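Local atomic coordinates of erythrocyte binding antigen 140 (Plasmodium falciparum, PDB entry 4GF2), a protein that probably binds a receptor on the host erythrocyte surface, as an adhesin with two Duffy-binding-like domains used in red-cell invasion. Residues A[395-400]-A[471-476]; A[408-413]-A[476-481]. The protein carries 3 engineered substitutions. One frame throughout, in Å; residues are numbered along the deposited sequence.

Contact 1. Residues A[395-400]-A[471-476]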
ATOM      1  N   ILE A 395     -26.350   3.621  -4.443  1.00 55.26           N
ATOM      2  CA  ILE A 395     -24.944   3.277  -4.263  1.00 51.47           C
ATOM      3  C   ILE A 395     -24.107   4.012  -5.299  1.00 52.05           C
ATOM      4  O   ILE A 395     -23.011   4.489  -5.003  1.00 49.56           O
ATOM      5  CB  ILE A 395     -24.708   1.757  -4.398  1.00 50.23           C
ATOM      6  CG1 ILE A 395     -25.320   1.007  -3.211  1.00 50.19           C
ATOM      7  CG2 ILE A 395     -23.222   1.442  -4.500  1.00 46.64           C
ATOM      8  CD1 ILE A 395     -24.687   1.336  -1.877  1.00 45.91           C
ATOM      9  N   GLN A 396     -24.633   4.107  -6.515  1.00 55.03           N
ATOM     10  CA  GLN A 396     -23.926   4.778  -7.597  1.00 53.47           C
ATOM     11  C   GLN A 396     -23.817   6.276  -7.342  1.00 52.38           C
ATOM     12  O   GLN A 396     -22.834   6.901  -7.734  1.00 50.66           O
ATOM     13  CB  GLN A 396     -24.613   4.522  -8.939  1.00 55.49           C
ATOM     14  CG  GLN A 396     -24.345   3.145  -9.509  1.00 58.85           C
ATOM     15  CD  GLN A 396     -24.811   3.006 -10.949  1.00 66.06           C
ATOM     16  OE1 GLN A 396     -25.221   3.980 -11.580  1.00 67.66           O
ATOM     17  NE2 GLN A 396     -24.746   1.789 -11.475  1.00 71.88           N
ATOM     18  N   ASN A 397     -24.827   6.850  -6.690  1.00 53.21           N
ATOM     19  CA  ASN A 397     -24.789   8.268  -6.333  1.00 50.27           C
ATOM     20  C   ASN A 397     -23.549   8.602  -5.500  1.00 44.74           C
ATOM     21  O   ASN A 397     -22.795   9.520  -5.832  1.00 44.68           O
ATOM     22  CB  ASN A 397     -26.056   8.682  -5.574  1.00 50.30           C
ATOM     23  CG  ASN A 397     -27.276   8.795  -6.477  1.00 52.07           C
ATOM     24  OD1 ASN A 397     -27.157   8.967  -7.692  1.00 53.29           O
ATOM     25  ND2 ASN A 397     -28.461   8.714  -5.877  1.00 51.84           N
ATOM     26  N   SER A 398     -23.331   7.854  -4.424  1.00 41.00           N
ATOM     27  CA  SER A 398     -22.185   8.108  -3.554  1.00 40.13           C
ATOM     28  C   SER A 398     -20.876   7.702  -4.226  1.00 43.09           C
ATOM     29  O   SER A 398     -19.846   8.349  -4.047  1.00 41.33           O
ATOM     30  CB  SER A 398     -22.352   7.386  -2.217  1.00 38.67           C
ATOM     31  OG  SER A 398     -23.344   8.029  -1.433  1.00 38.19           O
ATOM     32  N   TYR A 399     -20.922   6.632  -5.007  1.00 47.47           N
ATOM     33  CA  TYR A 399     -19.774   6.226  -5.804  1.00 47.39           C
ATOM     34  C   TYR A 399     -19.303   7.375  -6.692  1.00 47.65           C
ATOM     35  O   TYR A 399     -18.115   7.696  -6.738  1.00 47.25           O
ATOM     36  CB  TYR A 399     -20.142   5.024  -6.671  1.00 47.86           C
ATOM     37  CG  TYR A 399     -19.096   4.680  -7.699  1.00 44.25           C
ATOM     38  CD1 TYR A 399     -17.848   4.218  -7.311  1.00 41.04           C
ATOM     39  CD2 TYR A 399     -19.355   4.812  -9.057  1.00 45.32           C
ATOM     40  CE1 TYR A 399     -16.885   3.898  -8.243  1.00 41.87           C
ATOM     41  CE2 TYR A 399     -18.396   4.491  -9.999  1.00 46.28           C
ATOM     42  CZ  TYR A 399     -17.160   4.035  -9.583  1.00 45.70           C
ATOM     43  OH  TYR A 399     -16.197   3.711 -10.508  1.00 48.71           O
ATOM     44  N   ALA A 400     -20.244   7.992  -7.399  1.00 47.65           N
ATOM     45  CA  ALA A 400     -19.924   9.081  -8.315  1.00 44.56           C
ATOM     46  C   ALA A 400     -19.428  10.319  -7.564  1.00 42.31           C
ATOM     47  O   ALA A 400     -18.555  11.038  -8.047  1.00 40.84           O
ATOM     48  CB  ALA A 400     -21.136   9.427  -9.157  1.00 44.64           C
ATOM     49  N   ASP A 471     -19.927   3.384 -14.441  1.00 66.62           N
ATOM     50  CA  ASP A 471     -18.828   4.171 -14.985  1.00 68.11           C
ATOM     51  C   ASP A 471     -19.344   5.365 -15.782  1.00 67.79           C
ATOM     52  O   ASP A 471     -18.875   6.488 -15.600  1.00 67.19           O
ATOM     53  CB  ASP A 471     -17.934   3.304 -15.869  1.00 76.38           C
ATOM     54  CG  ASP A 471     -16.657   4.011 -16.271  1.00 80.88           C
ATOM     55  OD1 ASP A 471     -16.181   4.864 -15.492  1.00 79.50           O
ATOM     56  OD2 ASP A 471     -16.128   3.715 -17.363  1.00 85.32           O
ATOM     57  N   LYS A 472     -20.305   5.121 -16.670  1.00 68.40           N
ATOM     58  CA  LYS A 472     -20.924   6.200 -17.434  1.00 66.17           C
ATOM     59  C   LYS A 472     -21.585   7.204 -16.500  1.00 63.76           C
ATOM     60  O   LYS A 472     -21.499   8.414 -16.710  1.00 62.83           O
ATOM     61  CB  LYS A 472     -21.969   5.654 -18.411  1.00 67.99           C
ATOM     62  CG  LYS A 472     -21.436   5.347 -19.801  1.00 72.65           C
ATOM     63  CD  LYS A 472     -22.559   4.906 -20.733  1.00 79.90           C
ATOM     64  CE  LYS A 472     -22.061   4.698 -22.155  1.00 87.82           C
ATOM     65  NZ  LYS A 472     -23.157   4.287 -23.077  1.00 94.27           N
ATOM     66  N   PHE A 473     -22.254   6.696 -15.473  1.00 63.54           N
ATOM     67  CA  PHE A 473     -22.947   7.553 -14.522  1.00 61.91           C
ATOM     68  C   PHE A 473     -21.973   8.512 -13.844  1.00 60.56           C
ATOM     69  O   PHE A 473     -22.278   9.690 -13.649  1.00 57.67           O
ATOM     70  CB  PHE A 473     -23.668   6.706 -13.475  1.00 60.51           C
ATOM     71  CG  PHE A 473     -24.504   7.507 -12.524  1.00 55.54           C
ATOM     72  CD1 PHE A 473     -25.609   8.207 -12.978  1.00 56.08           C
ATOM     73  CD2 PHE A 473     -24.192   7.556 -11.175  1.00 53.01           C
ATOM     74  CE1 PHE A 473     -26.383   8.943 -12.107  1.00 54.54           C
ATOM     75  CE2 PHE A 473     -24.961   8.290 -10.299  1.00 51.69           C
ATOM     76  CZ  PHE A 473     -26.060   8.985 -10.763  1.00 53.20           C
ATOM     77  N   GLN A 474     -20.796   8.003 -13.498  1.00 63.99           N
ATOM     78  CA  GLN A 474     -19.783   8.804 -12.821  1.00 66.06           C
ATOM     79  C   GLN A 474     -19.254   9.919 -13.720  1.00 66.66           C
ATOM     80  O   GLN A 474     -18.753  10.931 -13.232  1.00 67.40           O
ATOM     81  CB  GLN A 474     -18.632   7.908 -12.355  1.00 70.53           C
ATOM     82  CG  GLN A 474     -17.473   8.657 -11.717  1.00 71.95           C
ATOM     83  CD  GLN A 474     -16.251   8.721 -12.617  1.00 74.10           C
ATOM     84  OE1 GLN A 474     -15.922   7.751 -13.307  1.00 76.58           O
ATOM     85  NE2 GLN A 474     -15.572   9.866 -12.617  1.00 73.44           N
ATOM     86  N   LYS A 475     -19.368   9.732 -15.031  1.00 66.01           N
ATOM     87  CA  LYS A 475     -18.887  10.728 -15.984  1.00 63.88           C
ATOM     88  C   LYS A 475     -19.868  11.889 -16.162  1.00 58.53           C
ATOM     89  O   LYS A 475     -19.522  12.910 -16.753  1.00 57.05           O
ATOM     90  CB  LYS A 475     -18.605  10.081 -17.345  1.00 69.90           C
ATOM     91  CG  LYS A 475     -17.437   9.107 -17.345  1.00 74.30           C
ATOM     92  CD  LYS A 475     -16.885   8.914 -18.749  1.00 81.72           C
ATOM     93  CE  LYS A 475     -15.698   7.960 -18.769  1.00 85.72           C
ATOM     94  NZ  LYS A 475     -16.110   6.532 -18.682  1.00 88.36           N
ATOM     95  N   ILE A 476     -21.087  11.732 -15.655  1.00 56.18           N
ATOM     96  CA  ILE A 476     -22.102  12.775 -15.772  1.00 55.80           C
ATOM     97  C   ILE A 476     -21.856  13.893 -14.764  1.00 53.53           C
ATOM     98  O   ILE A 476     -21.673  13.624 -13.576  1.00 54.67           O
ATOM     99  CB  ILE A 476     -23.512  12.210 -15.537  1.00 55.17           C
ATOM    100  CG1 ILE A 476     -23.891  11.255 -16.670  1.00 59.89           C
ATOM    101  CG2 ILE A 476     -24.533  13.338 -15.439  1.00 52.32           C
ATOM    102  CD1 ILE A 476     -25.260  10.637 -16.515  1.00 62.50           C
TER
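The side chain of Phe473 reaches helix 388-407 because its CG stands anti to the backbone N (chi1 -175°), while that of Gln396 leaves with CG anti to its own carbonyl carbon (chi1 -77°) and then runs extended toward the ring. This is helix-to-helix packing inside the second Duffy-binding-like domain of the chain: the short helix 470-475 lies against helix 388-407, the local axes coming within 9.2 Å at an angle of 54°. The disulfide Cys392-Cys467 ties the chain together just before both segments.

Phe473 makes the largest share of the contact. Its rim meets oxygens near the ring plane: Gln396 O lies 3.6 Å from Phe473 CE2, and Asn397 OD1 is 3.3 Å from Phe473 CZ. A phenyl suits this place because its slightly positive C-H rim tolerates such atoms, and Gln396 O already accepts the helical bond from Ala400 N. Gln396 crosses the root of the ring at a slant, its OE1 3.7 Å from Phe473 CB; the other end of the amide, NE2, is spent on Lys468 O.

Ala400 is small enough for the backbones to draw close, its CB standing 4.0 Å from Gln474 CA and 4.1 Å from Phe473 CD2. Gln474 then turns its bent chain toward helix 435-457, where OE1 accepts a weak hydrogen bond from Trp446 NE1. Tyr399 joins the same three-helix junction, since its OH is hydrogen-bonded to Lys450 O and its ring meets Trp454 edge-to-face. The link between Tyr399 and Gln474 themselves is purely apolar and slight: Tyr399 CE2 comes to 4.2 Å from Gln474 CB.

Contact 2. Residues A[408-413]-A[476-481]; sequences GSDIIK and IPQFLR
Gln478 and the Asp410-Ile411 corner form the tight half of this contact, joining the loop after helix 388-407 to the first turn of helix 478-508. CG anti to the backbone N (chi1 -172°) and an extended chain carry the Gln478 amide to the loop, its plane turned 77° from the Asp410 carboxylate. Both ends of the amide are used. Its OE1 takes Ile411 N at 2.8 Å, in the carbonyl plane, and its NE2 gives to Asp410 OD1 at 2.9 Å, on the anti lone pair and close to the amide plane. Gln478 NE2 is also hydrogen-bonded to Asp401 OD1.

Asp410 suits the corner because its second oxygen turns back on the loop: OD2 is met nearly along its C-O axis by Lys413 N at 3.1 Å, an Asx motif, and forms a salt bridge with Arg345 as well. Ile411 adds the apolar part, its CD1 lying 4.1 Å from Phe479 CB.

The margin is looser: partly exposed Ser409 comes near only through its backbone O, 4.1 Å from Gln478 OE1.

A neutral amide, donor at one end and acceptor at the other, can thus serve one oxygen of a buried carboxylate and a backbone N-H together, which implies a fixed amide orientation.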
ATOM      1  N   GLY A 408     -11.319  15.989  -7.895  1.00 39.22           N
ATOM      2  CA  GLY A 408     -11.249  17.396  -7.543  1.00 38.66           C
ATOM      3  C   GLY A 408     -12.309  18.227  -8.242  1.00 41.41           C
ATOM      4  O   GLY A 408     -12.213  19.449  -8.293  1.00 42.26           O
ATOM      5  N   SER A 409     -13.327  17.568  -8.783  1.00 42.40           N
ATOM      6  CA  SER A 409     -14.393  18.269  -9.488  1.00 43.96           C
ATOM      7  C   SER A 409     -15.623  18.424  -8.601  1.00 42.63           C
ATOM      8  O   SER A 409     -16.580  19.099  -8.976  1.00 42.84           O
ATOM      9  CB  SER A 409     -14.770  17.522 -10.766  1.00 48.34           C
ATOM     10  OG  SER A 409     -15.219  16.215 -10.465  1.00 47.92           O
ATOM     11  N   ASP A 410     -15.592  17.796  -7.427  1.00 42.25           N
ATOM     12  CA  ASP A 410     -16.693  17.902  -6.471  1.00 42.55           C
ATOM     13  C   ASP A 410     -17.027  19.360  -6.176  1.00 42.43           C
ATOM     14  O   ASP A 410     -16.139  20.178  -5.947  1.00 42.51           O
ATOM     15  CB  ASP A 410     -16.348  17.181  -5.167  1.00 41.55           C
ATOM     16  CG  ASP A 410     -17.390  17.406  -4.087  1.00 42.34           C
ATOM     17  OD1 ASP A 410     -18.517  16.883  -4.230  1.00 44.16           O
ATOM     18  OD2 ASP A 410     -17.084  18.104  -3.094  1.00 41.79           O
ATOM     19  N   ILE A 411     -18.318  19.672  -6.173  1.00 42.72           N
ATOM     20  CA  ILE A 411     -18.779  21.046  -6.021  1.00 43.54           C
ATOM     21  C   ILE A 411     -18.627  21.585  -4.595  1.00 42.59           C
ATOM     22  O   ILE A 411     -18.407  22.782  -4.402  1.00 44.87           O
ATOM     23  CB  ILE A 411     -20.258  21.171  -6.442  1.00 45.16           C
ATOM     24  CG1 ILE A 411     -20.393  20.971  -7.952  1.00 45.94           C
ATOM     25  CG2 ILE A 411     -20.821  22.532  -6.045  1.00 47.45           C
ATOM     26  CD1 ILE A 411     -21.824  20.947  -8.443  1.00 47.35           C
ATOM     27  N   ILE A 412     -18.746  20.707  -3.604  1.00 39.67           N
ATOM     28  CA  ILE A 412     -18.824  21.144  -2.210  1.00 39.63           C
ATOM     29  C   ILE A 412     -17.482  21.619  -1.655  1.00 40.57           C
ATOM     30  O   ILE A 412     -17.405  22.682  -1.045  1.00 41.80           O
ATOM     31  CB  ILE A 412     -19.364  20.034  -1.289  1.00 37.39           C
ATOM     32  CG1 ILE A 412     -20.690  19.490  -1.820  1.00 35.93           C
ATOM     33  CG2 ILE A 412     -19.549  20.568   0.123  1.00 39.38           C
ATOM     34  CD1 ILE A 412     -21.779  20.535  -1.974  1.00 36.06           C
ATOM     35  N   LYS A 413     -16.434  20.827  -1.855  1.00 40.57           N
ATOM     36  CA  LYS A 413     -15.112  21.171  -1.346  1.00 41.82           C
ATOM     37  C   LYS A 413     -15.185  21.405   0.158  1.00 42.59           C
ATOM     38  O   LYS A 413     -14.695  22.416   0.667  1.00 44.95           O
ATOM     39  CB  LYS A 413     -14.580  22.429  -2.034  1.00 45.38           C
ATOM     40  CG  LYS A 413     -14.452  22.317  -3.543  1.00 47.90           C
ATOM     41  CD  LYS A 413     -13.490  21.215  -3.940  1.00 49.06           C
ATOM     42  CE  LYS A 413     -13.079  21.343  -5.400  1.00 52.81           C
ATOM     43  NZ  LYS A 413     -12.138  20.268  -5.801  1.00 52.98           N
ATOM     44  N   ILE A 476     -21.087  11.732 -15.655  1.00 56.18           N
ATOM     45  CA  ILE A 476     -22.102  12.775 -15.772  1.00 55.80           C
ATOM     46  C   ILE A 476     -21.856  13.893 -14.764  1.00 53.53           C
ATOM     47  O   ILE A 476     -21.673  13.624 -13.576  1.00 54.67           O
ATOM     48  CB  ILE A 476     -23.512  12.210 -15.537  1.00 55.17           C
ATOM     49  CG1 ILE A 476     -23.891  11.255 -16.670  1.00 59.89           C
ATOM     50  CG2 ILE A 476     -24.533  13.338 -15.439  1.00 52.32           C
ATOM     51  CD1 ILE A 476     -25.260  10.637 -16.515  1.00 62.50           C
ATOM     52  N   PRO A 477     -21.857  15.151 -15.233  1.00 52.67           N
ATOM     53  CA  PRO A 477     -21.682  16.292 -14.333  1.00 50.16           C
ATOM     54  C   PRO A 477     -22.442  16.111 -13.025  1.00 47.92           C
ATOM     55  O   PRO A 477     -23.634  15.800 -13.023  1.00 48.50           O
ATOM     56  CB  PRO A 477     -22.251  17.455 -15.142  1.00 50.25           C
ATOM     57  CG  PRO A 477     -21.928  17.095 -16.548  1.00 53.72           C
ATOM     58  CD  PRO A 477     -22.031  15.585 -16.630  1.00 54.56           C
ATOM     59  N   GLN A 478     -21.732  16.297 -11.920  1.00 46.61           N
ATOM     60  CA  GLN A 478     -22.279  16.060 -10.592  1.00 44.90           C
ATOM     61  C   GLN A 478     -23.643  16.726 -10.399  1.00 46.12           C
ATOM     62  O   GLN A 478     -24.600  16.076  -9.988  1.00 47.39           O
ATOM     63  CB  GLN A 478     -21.292  16.565  -9.542  1.00 42.56           C
ATOM     64  CG  GLN A 478     -21.657  16.217  -8.119  1.00 41.23           C
ATOM     65  CD  GLN A 478     -20.553  16.577  -7.152  1.00 41.87           C
ATOM     66  OE1 GLN A 478     -19.991  17.670  -7.218  1.00 40.17           O
ATOM     67  NE2 GLN A 478     -20.218  15.652  -6.259  1.00 42.65           N
ATOM     68  N   PHE A 479     -23.731  18.018 -10.697  1.00 46.85           N
ATOM     69  CA  PHE A 479     -24.977  18.754 -10.512  1.00 48.32           C
ATOM     70  C   PHE A 479     -26.154  18.077 -11.204  1.00 52.58           C
ATOM     71  O   PHE A 479     -27.257  18.024 -10.659  1.00 53.37           O
ATOM     72  CB  PHE A 479     -24.855  20.180 -11.039  1.00 49.16           C
ATOM     73  CG  PHE A 479     -26.178  20.864 -11.207  1.00 51.05           C
ATOM     74  CD1 PHE A 479     -26.902  21.274 -10.102  1.00 51.90           C
ATOM     75  CD2 PHE A 479     -26.705  21.086 -12.468  1.00 52.90           C
ATOM     76  CE1 PHE A 479     -28.123  21.901 -10.251  1.00 53.70           C
ATOM     77  CE2 PHE A 479     -27.923  21.713 -12.625  1.00 55.25           C
ATOM     78  CZ  PHE A 479     -28.633  22.120 -11.515  1.00 55.28           C
ATOM     79  N   LEU A 480     -25.920  17.579 -12.412  1.00 55.64           N
ATOM     80  CA  LEU A 480     -26.965  16.902 -13.169  1.00 56.33           C
ATOM     81  C   LEU A 480     -27.408  15.633 -12.447  1.00 51.99           C
ATOM     82  O   LEU A 480     -28.594  15.303 -12.425  1.00 51.14           O
ATOM     83  CB  LEU A 480     -26.481  16.573 -14.584  1.00 60.22           C
ATOM     84  CG  LEU A 480     -26.266  17.777 -15.508  1.00 63.17           C
ATOM     85  CD1 LEU A 480     -25.651  17.344 -16.832  1.00 67.20           C
ATOM     86  CD2 LEU A 480     -27.575  18.509 -15.749  1.00 64.21           C
ATOM     87  N   ARG A 481     -26.454  14.927 -11.847  1.00 49.98           N
ATOM     88  CA  ARG A 481     -26.775  13.727 -11.091  1.00 50.67           C
ATOM     89  C   ARG A 481     -27.590  14.095  -9.862  1.00 51.20           C
ATOM     90  O   ARG A 481     -28.532  13.392  -9.498  1.00 53.53           O
ATOM     91  CB  ARG A 481     -25.504  12.995 -10.669  1.00 49.30           C
ATOM     92  CG  ARG A 481     -24.578  12.646 -11.821  1.00 52.14           C
ATOM     93  CD  ARG A 481     -23.530  11.633 -11.396  1.00 53.40           C
ATOM     94  NE  ARG A 481     -22.941  11.947 -10.094  1.00 52.53           N
ATOM     95  CZ  ARG A 481     -21.794  12.595  -9.907  1.00 51.14           C
ATOM     96  NH1 ARG A 481     -21.076  13.024 -10.940  1.00 52.04           N
ATOM     97  NH2 ARG A 481     -21.358  12.814  -8.674  1.00 49.67           N
TER

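The two contacts, with centres about 10 Å apart, belong to one Duffy-binding-like domain and share Ile476, at the turn where helix 470-475 gives way to helix 478-508. Arg481, of segment 476-481, ties that segment to contact 1. Its CD lies 3.2 Å from Phe473 O and its NE 3.2 Å from Ala400 CB, both in contact 1, while its NH1 donates to Ile476 O at 2.8 Å. The guanidinium also forms salt bridges with Asp401 and Asp404. Asp401 accepts from Gln478 too, so helix 388-407 and the loop following it are met by successive parts of one run, 471-481. Both contacts are buried within the domain, the first mainly packing and the second mainly hydrogen bonding.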